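Local coordinates for protein D-alanyl transferase DltD (Enterococcus faecium TX0133A04, PDB 6PFX) that probably transfers D-alanine in the D-alanylation of lipoteichoic acid, a step in building the cell wall of Gram-positive bacteria, at residues K37-F42 / N66-L71; V98-S103 / V289-P294; W264-S269 / Q308-G313. All blocks are in the same frame, centred on the assembly; numbering follows the deposited sequence.

Contact 1 of 3, residues K37-F42 / N66-L71; sequences KQYIPF and NYRPFL
Strands 39-42 and 68-71 run parallel, their axes 4.4 Å apart at the closest point and crossing at -42°, and Ile-40 and Phe-70 each give their N-H and their carbonyl to the ladder, whose bonds include Phe-70 N to Ile-40 O at 2.9 Å. Arg-68 N opens it by donating to Gln-38 O, and Phe-42 N closes it on Phe-70 O.

On one face of the sheet Arg-68 lies alongside the ring of Tyr-39 and points the same way. Its CG is anti to the backbone N (chi1 -179°), which lays the aliphatic chain along the ring, with CD 3.4 Å from Tyr-39 CE1. The bend at chi3 then carries NH1 to Gln-38 OE1, a weak bond of 3.0 Å; the amide nitrogen of Gln-38 binds Glu-36 instead. Phe-70 turns its edge toward the face of the Tyr-39 ring, an offset edge-to-face pair with planes at 81°. On the other face Pro-69 CB lies over one face of the Phe-42 ring, a CH-pi contact 3.8 Å from the ring centroid. Ile-40 CG1 meets Tyr-67 CB.

This is the parallel pairing of the beta-alpha-beta unit formed with helix 56-62. Helix 9-18 packs on the Tyr-39 and Phe-70 face, helices 56-62 and 351-365 on that of Phe-42, and strand 97-101 follows beyond strand 39-43.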
loop_
_atom_site.group_PDB
_atom_site.type_symbol
_atom_site.label_atom_id
_atom_site.label_comp_id
_atom_site.label_asym_id
_atom_site.label_seq_id
_atom_site.Cartn_x
_atom_site.Cartn_y
_atom_site.Cartn_z
ATOM N N LYS A 37 -12.977 15.496 4.930
ATOM C CA LYS A 37 -11.911 16.160 4.192
ATOM C C LYS A 37 -10.559 15.937 4.845
ATOM O O LYS A 37 -9.540 15.838 4.151
ATOM C CB LYS A 37 -12.192 17.662 4.147
ATOM C CG LYS A 37 -11.229 18.490 3.321
ATOM C CD LYS A 37 -11.539 19.980 3.512
ATOM C CE LYS A 37 -10.652 20.882 2.660
ATOM N NZ LYS A 37 -11.221 21.126 1.304
ATOM N N GLN A 38 -10.535 15.822 6.176
ATOM C CA GLN A 38 -9.265 15.838 6.891
ATOM C C GLN A 38 -8.499 14.533 6.736
ATOM O O GLN A 38 -7.273 14.527 6.867
ATOM C CB GLN A 38 -9.480 16.125 8.375
ATOM C CG GLN A 38 -10.246 15.039 9.106
ATOM C CD GLN A 38 -10.328 15.275 10.604
ATOM O OE1 GLN A 38 -9.407 15.819 11.212
ATOM N NE2 GLN A 38 -11.434 14.852 11.206
ATOM N N TYR A 39 -9.188 13.420 6.490
ATOM C CA TYR A 39 -8.536 12.114 6.451
ATOM C C TYR A 39 -8.066 11.783 5.042
ATOM O O TYR A 39 -8.873 11.690 4.110
ATOM C CB TYR A 39 -9.450 11.017 6.998
ATOM C CG TYR A 39 -9.520 11.062 8.491
ATOM C CD1 TYR A 39 -8.425 10.707 9.262
ATOM C CD2 TYR A 39 -10.670 11.479 9.134
ATOM C CE1 TYR A 39 -8.473 10.770 10.628
ATOM C CE2 TYR A 39 -10.731 11.537 10.497
ATOM C CZ TYR A 39 -9.629 11.189 11.245
ATOM O OH TYR A 39 -9.678 11.250 12.616
ATOM N N ILE A 40 -6.759 11.591 4.901
ATOM C CA ILE A 40 -6.121 11.272 3.630
ATOM C C ILE A 40 -5.661 9.814 3.692
ATOM O O ILE A 40 -4.868 9.461 4.576
ATOM C CB ILE A 40 -4.938 12.218 3.337
ATOM C CG1 ILE A 40 -5.414 13.674 3.188
ATOM C CG2 ILE A 40 -4.139 11.714 2.118
ATOM C CD1 ILE A 40 -6.478 13.919 2.096
ATOM N N PRO A 41 -6.129 8.943 2.797
ATOM C CA PRO A 41 -5.712 7.534 2.894
ATOM C C PRO A 41 -4.249 7.368 2.501
ATOM O O PRO A 41 -3.786 7.951 1.516
ATOM C CB PRO A 41 -6.656 6.811 1.925
ATOM C CG PRO A 41 -7.001 7.861 0.903
ATOM C CD PRO A 41 -7.080 9.163 1.684
ATOM N N PHE A 42 -3.512 6.624 3.334
ATOM C CA PHE A 42 -2.140 6.197 3.066
ATOM C C PHE A 42 -2.177 4.676 2.911
ATOM O O PHE A 42 -2.425 3.950 3.883
ATOM C CB PHE A 42 -1.200 6.562 4.212
ATOM C CG PHE A 42 -0.698 7.989 4.205
ATOM C CD1 PHE A 42 -1.568 9.070 4.240
ATOM C CD2 PHE A 42 0.672 8.234 4.210
ATOM C CE1 PHE A 42 -1.081 10.377 4.256
ATOM C CE2 PHE A 42 1.162 9.516 4.246
ATOM C CZ PHE A 42 0.290 10.600 4.274
ATOM N N ASN A 66 -3.351 20.377 7.953
ATOM C CA ASN A 66 -4.779 20.339 7.682
ATOM C C ASN A 66 -5.284 18.951 7.279
ATOM O O ASN A 66 -6.384 18.838 6.721
ATOM C CB ASN A 66 -5.108 21.353 6.585
ATOM C CG ASN A 66 -6.575 21.716 6.543
ATOM O OD1 ASN A 66 -7.243 21.768 7.576
ATOM N ND2 ASN A 66 -7.089 21.965 5.341
ATOM N N TYR A 67 -4.504 17.904 7.532
ATOM C CA TYR A 67 -4.923 16.540 7.256
ATOM C C TYR A 67 -4.395 15.631 8.358
ATOM O O TYR A 67 -3.450 15.971 9.081
ATOM C CB TYR A 67 -4.398 16.027 5.894
ATOM C CG TYR A 67 -2.896 15.926 5.858
ATOM C CD1 TYR A 67 -2.120 17.026 5.539
ATOM C CD2 TYR A 67 -2.253 14.736 6.170
ATOM C CE1 TYR A 67 -0.748 16.950 5.527
ATOM C CE2 TYR A 67 -0.887 14.655 6.167
ATOM C CZ TYR A 67 -0.137 15.771 5.851
ATOM O OH TYR A 67 1.242 15.726 5.829
ATOM N N ARG A 68 -5.006 14.446 8.443
ATOM C CA ARG A 68 -4.506 13.322 9.225
ATOM C C ARG A 68 -4.452 12.084 8.353
ATOM O O ARG A 68 -5.456 11.724 7.705
ATOM C CB ARG A 68 -5.447 13.110 10.420
ATOM C CG ARG A 68 -5.048 11.980 11.337
ATOM C CD ARG A 68 -5.906 11.908 12.611
ATOM N NE ARG A 68 -5.699 13.033 13.524
ATOM C CZ ARG A 68 -6.510 14.084 13.628
ATOM N NH1 ARG A 68 -7.595 14.178 12.874
ATOM N NH2 ARG A 68 -6.231 15.047 14.494
ATOM N N PRO A 69 -3.317 11.392 8.277
ATOM C CA PRO A 69 -3.298 10.133 7.523
ATOM C C PRO A 69 -4.272 9.131 8.128
ATOM O O PRO A 69 -4.432 9.046 9.346
ATOM C CB PRO A 69 -1.843 9.656 7.637
ATOM C CG PRO A 69 -1.068 10.882 8.036
ATOM C CD PRO A 69 -1.997 11.727 8.847
ATOM N N PHE A 70 -4.936 8.376 7.263
ATOM C CA PHE A 70 -5.699 7.203 7.671
ATOM C C PHE A 70 -4.931 6.010 7.101
ATOM O O PHE A 70 -4.839 5.850 5.880
ATOM C CB PHE A 70 -7.139 7.253 7.176
ATOM C CG PHE A 70 -8.034 6.321 7.917
ATOM C CD1 PHE A 70 -7.916 4.956 7.734
ATOM C CD2 PHE A 70 -8.966 6.797 8.822
ATOM C CE1 PHE A 70 -8.732 4.071 8.433
ATOM C CE2 PHE A 70 -9.768 5.926 9.539
ATOM C CZ PHE A 70 -9.661 4.560 9.334
ATOM N N LEU A 71 -4.317 5.216 7.972
ATOM C CA LEU A 71 -3.385 4.190 7.520
ATOM C C LEU A 71 -4.145 2.942 7.095
ATOM O O LEU A 71 -4.831 2.311 7.909
ATOM C CB LEU A 71 -2.395 3.861 8.630
ATOM C CG LEU A 71 -1.706 5.055 9.286
ATOM C CD1 LEU A 71 -0.764 4.576 10.362
ATOM C CD2 LEU A 71 -0.952 5.889 8.257
#

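Contact 2 of 3, residues V98-S103 / V289-P294; sequences VVFIIS and VLFIIP
Two strands inside the parallel sheet, 98-101 and 289-293, pair with Val-98 beside Val-289 and Ile-101 beside Ile-292, in the interior of an SGNH-hydrolase-like domain. Four backbone bonds link them; Leu-290 N reaches Val-98 O at 2.9 Å, and Ile-102 N closes the series on Ile-292 O. The strand axes cross at only -17°.

Two aromatic rings dominate one face. Phe-100 and Phe-291 meet obliquely, their planes 52° apart, and the closest side-chain approach is from Phe-100 CB to Phe-291 CD1 at 3.7 Å. Their first torsions differ: CG of Phe-100 is anti to the backbone N (chi1 -168°), whereas that of Phe-291 is anti to the carbonyl carbon, and the Phe-100 ring consequently leans away from the neighbouring strand. Val-289 CG1 sits over one face of the Phe-291 ring, near its rim, and also touches Val-98 CB at 4.0 Å. From further along, the Ile-102 methyl CD1 comes to 3.8 Å from Phe-291 CD1.

The opposite face is aliphatic. Ile-101 and Ile-292 lie side by side, and their CD1 methyls meet at 3.3 Å, tighter than usual carbon contact. Ile-292 CD1 also rests on Val-99 CG1 at 3.8 Å. Where the pairing ends, Pro-294 has no N-H to offer; its CD instead lies 3.1 Å from Ile-102 O, a buried carbonyl with no polar partner in the model.

Helices 271-284 and 308-323 cover the phenylalanine face and helix 351-365 the Leu-290 and Ile-292 face. Parallel strands sandwiched between helices are the three-layer alpha/beta/alpha arrangement typical of the SGNH-hydrolase clan.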
loop_
_atom_site.group_PDB
_atom_site.type_symbol
_atom_site.label_atom_id
_atom_site.label_comp_id
_atom_site.label_asym_id
_atom_site.label_seq_id
_atom_site.Cartn_x
_atom_site.Cartn_y
_atom_site.Cartn_z
ATOM N N VAL A 98 -4.427 10.893 -2.407
ATOM C CA VAL A 98 -4.011 9.569 -1.952
ATOM C C VAL A 98 -2.490 9.504 -1.918
ATOM O O VAL A 98 -1.816 10.016 -2.816
ATOM C CB VAL A 98 -4.539 8.477 -2.907
ATOM C CG1 VAL A 98 -4.095 7.094 -2.453
ATOM C CG2 VAL A 98 -6.064 8.566 -3.032
ATOM N N VAL A 99 -1.948 8.855 -0.893
ATOM C CA VAL A 99 -0.538 8.491 -0.839
ATOM C C VAL A 99 -0.484 6.976 -0.859
ATOM O O VAL A 99 -1.197 6.317 -0.095
ATOM C CB VAL A 99 0.140 9.041 0.425
ATOM C CG1 VAL A 99 1.626 8.662 0.505
ATOM C CG2 VAL A 99 0.043 10.528 0.463
ATOM N N PHE A 100 0.340 6.424 -1.738
ATOM C CA PHE A 100 0.420 4.980 -1.923
ATOM C C PHE A 100 1.888 4.579 -1.934
ATOM O O PHE A 100 2.637 5.007 -2.813
ATOM C CB PHE A 100 -0.259 4.575 -3.240
ATOM C CG PHE A 100 -0.493 3.086 -3.400
ATOM C CD1 PHE A 100 0.562 2.237 -3.618
ATOM C CD2 PHE A 100 -1.780 2.541 -3.340
ATOM C CE1 PHE A 100 0.348 0.872 -3.778
ATOM C CE2 PHE A 100 -1.993 1.174 -3.490
ATOM C CZ PHE A 100 -0.932 0.349 -3.708
ATOM N N ILE A 101 2.285 3.710 -1.007
ATOM C CA ILE A 101 3.658 3.210 -0.935
ATOM C C ILE A 101 3.711 1.867 -1.657
ATOM O O ILE A 101 3.052 0.911 -1.231
ATOM C CB ILE A 101 4.116 3.050 0.523
ATOM C CG1 ILE A 101 3.748 4.247 1.402
ATOM C CG2 ILE A 101 5.621 2.801 0.560
ATOM C CD1 ILE A 101 4.351 5.509 1.006
ATOM N N ILE A 102 4.496 1.797 -2.737
ATOM C CA ILE A 102 4.646 0.591 -3.553
ATOM C C ILE A 102 5.853 -0.187 -3.030
ATOM O O ILE A 102 6.989 0.266 -3.184
ATOM C CB ILE A 102 4.904 0.962 -5.020
ATOM C CG1 ILE A 102 3.810 1.859 -5.589
ATOM C CG2 ILE A 102 5.034 -0.304 -5.890
ATOM C CD1 ILE A 102 4.116 2.382 -6.986
ATOM N N SER A 103 5.638 -1.380 -2.463
ATOM C CA SER A 103 6.769 -2.207 -2.020
ATOM C C SER A 103 7.282 -3.075 -3.165
ATOM O O SER A 103 6.517 -3.886 -3.695
ATOM C CB SER A 103 6.352 -3.109 -0.864
ATOM O OG SER A 103 6.036 -2.361 0.290
ATOM N N VAL A 289 -2.788 11.164 -6.861
ATOM C CA VAL A 289 -2.030 10.205 -6.071
ATOM C C VAL A 289 -0.557 10.577 -6.090
ATOM O O VAL A 289 -0.018 10.968 -7.132
ATOM C CB VAL A 289 -2.189 8.757 -6.605
ATOM C CG1 VAL A 289 -1.650 7.732 -5.600
ATOM C CG2 VAL A 289 -3.617 8.436 -6.976
ATOM N N LEU A 290 0.093 10.443 -4.931
ATOM C CA LEU A 290 1.547 10.413 -4.817
ATOM C C LEU A 290 1.967 8.973 -4.530
ATOM O O LEU A 290 1.592 8.404 -3.495
ATOM C CB LEU A 290 2.050 11.340 -3.705
ATOM C CG LEU A 290 3.539 11.228 -3.333
ATOM C CD1 LEU A 290 4.464 11.640 -4.487
ATOM C CD2 LEU A 290 3.873 12.048 -2.067
ATOM N N PHE A 291 2.719 8.380 -5.455
ATOM C CA PHE A 291 3.294 7.055 -5.269
ATOM C C PHE A 291 4.719 7.204 -4.754
ATOM O O PHE A 291 5.451 8.095 -5.189
ATOM C CB PHE A 291 3.306 6.261 -6.580
ATOM C CG PHE A 291 1.929 5.943 -7.105
ATOM C CD1 PHE A 291 1.250 4.825 -6.657
ATOM C CD2 PHE A 291 1.315 6.764 -8.041
ATOM C CE1 PHE A 291 -0.027 4.521 -7.125
ATOM C CE2 PHE A 291 0.027 6.473 -8.513
ATOM C CZ PHE A 291 -0.634 5.346 -8.058
ATOM N N ILE A 292 5.091 6.348 -3.802
ATOM C CA ILE A 292 6.428 6.321 -3.201
ATOM C C ILE A 292 7.009 4.930 -3.413
ATOM O O ILE A 292 6.359 3.928 -3.086
ATOM C CB ILE A 292 6.372 6.688 -1.699
ATOM C CG1 ILE A 292 5.728 8.071 -1.544
ATOM C CG2 ILE A 292 7.772 6.606 -1.055
ATOM C CD1 ILE A 292 5.361 8.473 -0.124
ATOM N N ILE A 293 8.235 4.873 -3.943
ATOM C CA ILE A 293 8.943 3.621 -4.192
ATOM C C ILE A 293 10.190 3.622 -3.321
ATOM O O ILE A 293 11.124 4.394 -3.588
ATOM C CB ILE A 293 9.380 3.488 -5.653
ATOM C CG1 ILE A 293 8.200 3.707 -6.594
ATOM C CG2 ILE A 293 9.934 2.088 -5.859
ATOM C CD1 ILE A 293 8.544 3.683 -8.081
ATOM N N PRO A 294 10.234 2.818 -2.266
ATOM C CA PRO A 294 11.392 2.820 -1.374
ATOM C C PRO A 294 12.521 1.987 -1.941
ATOM O O PRO A 294 12.296 1.078 -2.753
ATOM C CB PRO A 294 10.854 2.148 -0.103
ATOM C CG PRO A 294 9.847 1.155 -0.667
ATOM C CD PRO A 294 9.150 1.959 -1.757
#

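Contact 3 of 3, residues W264-S269 / Q308-G313; sequences WDYRFS and QEMLQG
An Asx turn at Asp-265 shapes the loop that meets the first turns of helix 308-323, and the thioether of Met-310 fits against it. Asp-265 OD1 accepts from Arg-267 N at 3.1 Å, approached from above the carboxylate plane.

The same carboxylate is gripped side-on by the Arg-267 guanidinium. Arg-267 NE donates to Asp-265 OD1, and Arg-267 NH2 forms a salt bridge with Asp-265 OD2 at 2.8 Å; both oxygens use their syn lone pairs and lie nearly in the guanidinium plane. Two nearly straight bonds thus hold the guanidinium side-on against the carboxylate, while OD1 carries two donors. The bend of Arg-267 at chi3 (-52°) turns its end back to Asp-265, leaving its CG and CD lying against the helix backbone at the Met-310 carbonyl and Gly-313. Gly-313 has no side chain, and Arg-267 CG packs directly on its backbone.

Met-310 is the main side chain crossing from the helix. With CG anti to the backbone N, and bends at chi2 and chi3, its chain folds around so that CG lies 3.5 Å from Asp-265 OD1 and the sulfur faces the loop backbone. Tyr-266 N donates to Met-310 SD in a weak hydrogen bond of 3.3 Å. The terminal CE of Met-310 reaches Trp-264 O at 3.5 Å and Tyr-266 CD2 at 3.9 Å. SD stands obliquely to the Tyr-266 ring, 5.0 Å from its centroid, as a Met-aromatic contact. Leu-311 lies alongside this tyrosine and touches the ring edge through CD2, 3.7 Å from Tyr-266 CD2.

Lys-317, farther along helix 308-323, binds Arg-267 O. Ser-269 then caps the start of helix 271-284, so the contact joins the approach to that helix with the N-terminal part of helix 308-323.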
loop_
_atom_site.group_PDB
_atom_site.type_symbol
_atom_site.label_atom_id
_atom_site.label_comp_id
_atom_site.label_asym_id
_atom_site.label_seq_id
_atom_site.Cartn_x
_atom_site.Cartn_y
_atom_site.Cartn_z
ATOM N N TRP A 264 17.006 -13.423 -6.678
ATOM C CA TRP A 264 15.669 -12.881 -6.471
ATOM C C TRP A 264 15.360 -11.809 -7.512
ATOM O O TRP A 264 16.218 -10.996 -7.867
ATOM C CB TRP A 264 15.567 -12.299 -5.062
ATOM C CG TRP A 264 15.416 -13.324 -3.965
ATOM C CD1 TRP A 264 15.697 -14.670 -4.024
ATOM C CD2 TRP A 264 14.947 -13.072 -2.638
ATOM N NE1 TRP A 264 15.402 -15.265 -2.813
ATOM C CE2 TRP A 264 14.964 -14.299 -1.942
ATOM C CE3 TRP A 264 14.519 -11.920 -1.966
ATOM C CZ2 TRP A 264 14.567 -14.402 -0.610
ATOM C CZ3 TRP A 264 14.123 -12.023 -0.644
ATOM C CH2 TRP A 264 14.134 -13.256 0.013
ATOM N N ASP A 265 14.108 -11.784 -7.972
ATOM C CA ASP A 265 13.715 -10.947 -9.103
ATOM C C ASP A 265 12.303 -10.469 -8.816
ATOM O O ASP A 265 11.429 -11.292 -8.526
ATOM C CB ASP A 265 13.769 -11.746 -10.417
ATOM C CG ASP A 265 13.931 -10.852 -11.656
ATOM O OD1 ASP A 265 13.510 -9.676 -11.616
ATOM O OD2 ASP A 265 14.469 -11.320 -12.680
ATOM N N TYR A 266 12.105 -9.149 -8.840
ATOM C CA TYR A 266 10.798 -8.535 -8.645
ATOM C C TYR A 266 10.247 -7.918 -9.930
ATOM O O TYR A 266 9.341 -7.074 -9.877
ATOM C CB TYR A 266 10.891 -7.456 -7.562
ATOM C CG TYR A 266 11.393 -7.890 -6.198
ATOM C CD1 TYR A 266 11.071 -9.133 -5.672
ATOM C CD2 TYR A 266 12.145 -7.019 -5.410
ATOM C CE1 TYR A 266 11.516 -9.516 -4.415
ATOM C CE2 TYR A 266 12.593 -7.396 -4.158
ATOM C CZ TYR A 266 12.261 -8.630 -3.652
ATOM O OH TYR A 266 12.730 -8.974 -2.394
ATOM N N ARG A 267 10.769 -8.322 -11.083
ATOM C CA ARG A 267 10.363 -7.686 -12.324
ATOM C C ARG A 267 9.212 -8.411 -12.998
ATOM O O ARG A 267 8.631 -7.852 -13.931
ATOM C CB ARG A 267 11.542 -7.561 -13.294
ATOM C CG ARG A 267 12.646 -6.631 -12.790
ATOM C CD ARG A 267 13.912 -6.668 -13.641
ATOM N NE ARG A 267 14.340 -8.048 -13.808
ATOM C CZ ARG A 267 14.936 -8.523 -14.893
ATOM N NH1 ARG A 267 15.193 -7.742 -15.929
ATOM N NH2 ARG A 267 15.234 -9.805 -14.965
ATOM N N PHE A 268 8.849 -9.609 -12.529
ATOM C CA PHE A 268 7.849 -10.456 -13.189
ATOM C C PHE A 268 6.861 -10.942 -12.142
ATOM O O PHE A 268 7.258 -11.636 -11.205
ATOM C CB PHE A 268 8.525 -11.674 -13.854
ATOM C CG PHE A 268 9.686 -11.304 -14.701
ATOM C CD1 PHE A 268 9.525 -10.487 -15.792
ATOM C CD2 PHE A 268 10.958 -11.730 -14.377
ATOM C CE1 PHE A 268 10.616 -10.111 -16.551
ATOM C CE2 PHE A 268 12.036 -11.368 -15.137
ATOM C CZ PHE A 268 11.875 -10.551 -16.214
ATOM N N SER A 269 5.576 -10.587 -12.285
ATOM C CA SER A 269 4.664 -10.957 -11.206
ATOM C C SER A 269 3.212 -10.733 -11.580
ATOM O O SER A 269 2.918 -9.770 -12.296
ATOM C CB SER A 269 4.942 -10.048 -9.995
ATOM O OG SER A 269 4.175 -10.397 -8.860
ATOM N N GLN A 308 20.683 -4.487 -7.004
ATOM C CA GLN A 308 20.166 -3.128 -7.128
ATOM C C GLN A 308 19.812 -2.789 -8.575
ATOM O O GLN A 308 18.854 -2.035 -8.809
ATOM C CB GLN A 308 21.148 -2.108 -6.551
ATOM C CG GLN A 308 21.326 -2.186 -5.043
ATOM C CD GLN A 308 20.138 -1.643 -4.299
ATOM O OE1 GLN A 308 19.381 -0.828 -4.840
ATOM N NE2 GLN A 308 19.957 -2.079 -3.052
ATOM N N GLU A 309 20.559 -3.329 -9.549
ATOM C CA GLU A 309 20.194 -3.156 -10.949
ATOM C C GLU A 309 18.814 -3.744 -11.212
ATOM O O GLU A 309 17.987 -3.142 -11.913
ATOM C CB GLU A 309 21.253 -3.806 -11.842
ATOM C CG GLU A 309 20.930 -3.661 -13.305
ATOM C CD GLU A 309 21.896 -4.396 -14.207
ATOM O OE1 GLU A 309 23.039 -4.687 -13.780
ATOM O OE2 GLU A 309 21.498 -4.683 -15.351
ATOM N N MET A 310 18.530 -4.903 -10.616
ATOM C CA MET A 310 17.201 -5.490 -10.742
ATOM C C MET A 310 16.139 -4.573 -10.151
ATOM O O MET A 310 15.078 -4.379 -10.747
ATOM C CB MET A 310 17.164 -6.857 -10.054
ATOM C CG MET A 310 15.810 -7.551 -10.082
ATOM S SD MET A 310 14.670 -7.005 -8.792
ATOM C CE MET A 310 15.501 -7.648 -7.335
ATOM N N LEU A 311 16.410 -3.984 -8.987
ATOM C CA LEU A 311 15.434 -3.084 -8.377
ATOM C C LEU A 311 15.194 -1.854 -9.246
ATOM O O LEU A 311 14.065 -1.345 -9.323
ATOM C CB LEU A 311 15.929 -2.674 -6.994
ATOM C CG LEU A 311 15.964 -3.737 -5.905
ATOM C CD1 LEU A 311 16.665 -3.248 -4.631
ATOM C CD2 LEU A 311 14.544 -4.188 -5.585
ATOM N N GLN A 312 16.246 -1.354 -9.895
ATOM C CA GLN A 312 16.091 -0.254 -10.838
ATOM C C GLN A 312 15.219 -0.656 -12.019
ATOM O O GLN A 312 14.492 0.181 -12.566
ATOM C CB GLN A 312 17.461 0.217 -11.320
ATOM C CG GLN A 312 18.240 0.914 -10.258
ATOM C CD GLN A 312 19.737 0.917 -10.499
ATOM O OE1 GLN A 312 20.206 0.669 -11.611
ATOM N NE2 GLN A 312 20.500 1.185 -9.444
ATOM N N GLY A 313 15.324 -1.914 -12.461
ATOM C CA GLY A 313 14.441 -2.416 -13.499
ATOM C C GLY A 313 13.003 -2.529 -13.034
ATOM O O GLY A 313 12.075 -2.197 -13.780
#

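Contacts 1 and 2 belong to one parallel sheet, ordered 68-71, 39-43, 97-101, 288-293, 330-332, with centres about 14 Å apart. They meet where strands 39-43 and 97-101 adjoin: Pro-41 O lies 3.2 Å from Val-99 N, probably hydrogen-bonded, and Phe-42 packs on Val-99. Contact 1 closes before contact 2 opens along the chain. Contact 3 lies beyond the sheet, its centre about 17 Å from that of contact 2 and about 32 Å from that of contact 1, across the chain's centre. Its segments alternate with those of contact 2; helix 271-284, which precedes strand 288-293, and helix 308-323, which follows it, connect this outer contact to the Phe-291 face of the sheet.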